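Local atomic coordinates of PHD finger protein 14 (Danio rerio, PDB entry 7D86), a protein that reads chromatin by binding histone H3, preferentially its unmodified form, and represses PDGFRA expression, thereby helping to regulate mesenchymal cell proliferation. Residues A189-F192 with D193-K197. Numbering follows the deposited sequence.
Sequences ADRF and DRKWK
The backbone closes its first helical turn where R194 N donates to D190 O (2.9 Å) and K195 N to R191 O, with a weaker, longer bond following from W196 N to F192 O. As at many helix starts, the N-cap side chain, here D190, accepts from a backbone NH of the first turn: its OD1 takes D193 N at 3.0 Å, the donor lying 34° out of the carboxylate plane on the anti side. With CG anti to the backbone N (chi1 -174°), OD1 is placed to reach D193 N. The D190 carboxylate also stacks against that of D193, D190 OD1 lying 4.1 Å from D193 OD2, so the two probably repel somewhat. D193 OD1 accepts from W196 NE1 at 3.2 Å, a bond that helps fix the rotation of the indole. The indole presents its edge to the face of F192 in an offset edge-to-face pair, planes 61° apart, and W196 CD1 comes within 3.6 Å of F192 CE2. An alanine in place of D193 is likely to leave W196 NE1 without this acceptor and the indole freer to turn. At the helix start, A189 CB packs on R194 CG (3.7 Å), while the guanidinium of R194 reaches E165 in a salt bridge. The whole is an N-capped helix start, opening helix 191-204 just after zinc ligand H188 of the second PHD finger.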
ATOM      1  N   ALA A 189       4.826 -17.426  -2.493  1.00 29.10           N
ATOM      2  CA  ALA A 189       4.834 -16.361  -3.483  1.00 34.00           C
ATOM      3  C   ALA A 189       5.452 -16.826  -4.800  1.00 33.42           C
ATOM      4  O   ALA A 189       6.243 -17.765  -4.850  1.00 31.54           O
ATOM      5  CB  ALA A 189       5.611 -15.156  -2.966  1.00 32.72           C
ATOM      6  N   ASP A 190       5.073 -16.138  -5.873  1.00 29.72           N
ATOM      7  CA  ASP A 190       5.757 -16.264  -7.151  1.00 29.13           C
ATOM      8  C   ASP A 190       7.156 -15.674  -7.018  1.00 32.00           C
ATOM      9  O   ASP A 190       7.302 -14.476  -6.751  1.00 28.45           O
ATOM     10  CB  ASP A 190       4.958 -15.536  -8.229  1.00 33.62           C
ATOM     11  CG  ASP A 190       5.515 -15.742  -9.623  1.00 40.80           C
ATOM     12  OD1 ASP A 190       6.661 -15.325  -9.884  1.00 47.84           O
ATOM     13  OD2 ASP A 190       4.797 -16.327 -10.460  1.00 46.95           O
ATOM     14  N   ARG A 191       8.186 -16.503  -7.207  1.00 29.42           N
ATOM     15  CA  ARG A 191       9.550 -16.031  -6.948  1.00 32.14           C
ATOM     16  C   ARG A 191       9.956 -14.921  -7.914  1.00 31.69           C
ATOM     17  O   ARG A 191      10.647 -13.966  -7.522  1.00 30.51           O
ATOM     18  CB  ARG A 191      10.546 -17.188  -7.025  1.00 29.67           C
ATOM     19  CG  ARG A 191      11.888 -16.872  -6.364  1.00 31.47           C
ATOM     20  CD  ARG A 191      12.898 -18.018  -6.508  1.00 30.51           C
ATOM     21  NE  ARG A 191      12.321 -19.292  -6.081  1.00 35.18           N
ATOM     22  CZ  ARG A 191      12.416 -19.783  -4.849  1.00 32.80           C
ATOM     23  NH1 ARG A 191      13.067 -19.109  -3.915  1.00 31.67           N
ATOM     24  NH2 ARG A 191      11.859 -20.951  -4.551  1.00 32.26           N
ATOM     25  N   PHE A 192       9.557 -15.035  -9.182  1.00 26.65           N
ATOM     26  CA  PHE A 192       9.865 -13.987 -10.152  1.00 29.44           C
ATOM     27  C   PHE A 192       9.235 -12.662  -9.742  1.00 34.87           C
ATOM     28  O   PHE A 192       9.888 -11.606  -9.757  1.00 34.36           O
ATOM     29  CB  PHE A 192       9.371 -14.394 -11.539  1.00 31.10           C
ATOM     30  CG  PHE A 192       9.555 -13.318 -12.571  1.00 38.69           C
ATOM     31  CD1 PHE A 192      10.771 -13.163 -13.211  1.00 43.64           C
ATOM     32  CD2 PHE A 192       8.516 -12.460 -12.897  1.00 38.40           C
ATOM     33  CE1 PHE A 192      10.944 -12.176 -14.163  1.00 45.20           C
ATOM     34  CE2 PHE A 192       8.689 -11.470 -13.846  1.00 37.92           C
ATOM     35  CZ  PHE A 192       9.896 -11.328 -14.476  1.00 41.65           C
ATOM     36  N   ASP A 193       7.953 -12.707  -9.374  1.00 30.50           N
ATOM     37  CA  ASP A 193       7.241 -11.495  -8.986  1.00 31.59           C
ATOM     38  C   ASP A 193       7.854 -10.865  -7.747  1.00 30.30           C
ATOM     39  O   ASP A 193       8.025  -9.643  -7.692  1.00 31.08           O
ATOM     40  CB  ASP A 193       5.762 -11.812  -8.759  1.00 34.42           C
ATOM     41  CG  ASP A 193       4.991 -11.905 -10.053  1.00 45.23           C
ATOM     42  OD1 ASP A 193       5.555 -11.524 -11.106  1.00 52.43           O
ATOM     43  OD2 ASP A 193       3.825 -12.357 -10.020  1.00 47.77           O
ATOM     44  N   ARG A 194       8.198 -11.679  -6.743  1.00 30.27           N
ATOM     45  CA  ARG A 194       8.887 -11.149  -5.565  1.00 30.36           C
ATOM     46  C   ARG A 194      10.155 -10.409  -5.946  1.00 31.91           C
ATOM     47  O   ARG A 194      10.455  -9.344  -5.392  1.00 32.45           O
ATOM     48  CB  ARG A 194       9.268 -12.271  -4.602  1.00 31.67           C
ATOM     49  CG  ARG A 194       8.248 -12.656  -3.591  1.00 40.47           C
ATOM     50  CD  ARG A 194       8.940 -13.471  -2.520  1.00 40.21           C
ATOM     51  NE  ARG A 194       9.570 -12.600  -1.536  1.00 36.78           N
ATOM     52  CZ  ARG A 194      10.552 -12.969  -0.724  1.00 33.72           C
ATOM     53  NH1 ARG A 194      11.042 -12.103   0.145  1.00 37.38           N
ATOM     54  NH2 ARG A 194      11.056 -14.196  -0.793  1.00 34.75           N
ATOM     55  N   LYS A 195      10.928 -10.978  -6.869  1.00 30.23           N
ATOM     56  CA  LYS A 195      12.253 -10.444  -7.156  1.00 35.57           C
ATOM     57  C   LYS A 195      12.173  -9.021  -7.707  1.00 32.50           C
ATOM     58  O   LYS A 195      12.852  -8.113  -7.217  1.00 32.13           O
ATOM     59  CB  LYS A 195      12.984 -11.382  -8.115  1.00 40.78           C
ATOM     60  CG  LYS A 195      13.884 -12.371  -7.386  1.00 49.65           C
ATOM     61  CD  LYS A 195      14.741 -13.185  -8.340  1.00 51.37           C
ATOM     62  CE  LYS A 195      13.922 -14.262  -9.013  1.00 48.91           C
ATOM     63  NZ  LYS A 195      14.705 -15.521  -9.238  1.00 46.20           N
ATOM     64  N   TRP A 196      11.345  -8.796  -8.728  1.00 32.00           N
ATOM     65  CA  TRP A 196      11.324  -7.447  -9.291  1.00 36.11           C
ATOM     66  C   TRP A 196      10.556  -6.478  -8.398  1.00 35.01           C
ATOM     67  O   TRP A 196      10.858  -5.278  -8.391  1.00 30.80           O
ATOM     68  CB  TRP A 196      10.775  -7.445 -10.723  1.00 31.81           C
ATOM     69  CG  TRP A 196       9.315  -7.782 -10.884  1.00 33.53           C
ATOM     70  CD1 TRP A 196       8.788  -8.980 -11.266  1.00 34.71           C
ATOM     71  CD2 TRP A 196       8.203  -6.893 -10.701  1.00 36.76           C
ATOM     72  NE1 TRP A 196       7.415  -8.893 -11.327  1.00 35.92           N
ATOM     73  CE2 TRP A 196       7.032  -7.624 -10.982  1.00 38.31           C
ATOM     74  CE3 TRP A 196       8.086  -5.551 -10.327  1.00 36.04           C
ATOM     75  CZ2 TRP A 196       5.762  -7.061 -10.894  1.00 44.12           C
ATOM     76  CZ3 TRP A 196       6.830  -4.993 -10.242  1.00 39.65           C
ATOM     77  CH2 TRP A 196       5.680  -5.749 -10.520  1.00 44.80           C
ATOM     78  N   LYS A 197       9.601  -6.968  -7.601  1.00 30.03           N
ATOM     79  CA  LYS A 197       8.921  -6.070  -6.667  1.00 28.28           C
ATOM     80  C   LYS A 197       9.845  -5.647  -5.530  1.00 30.89           C
ATOM     81  O   LYS A 197       9.862  -4.473  -5.141  1.00 29.28           O
ATOM     82  CB  LYS A 197       7.655  -6.719  -6.108  1.00 28.71           C
ATOM     83  CG  LYS A 197       6.559  -6.877  -7.137  1.00 29.14           C
ATOM     84  CD  LYS A 197       5.480  -7.828  -6.626  1.00 26.87           C
ATOM     85  CE  LYS A 197       4.367  -7.963  -7.651  1.00 33.99           C
ATOM     86  NZ  LYS A 197       3.408  -9.044  -7.284  1.00 36.24           N
TER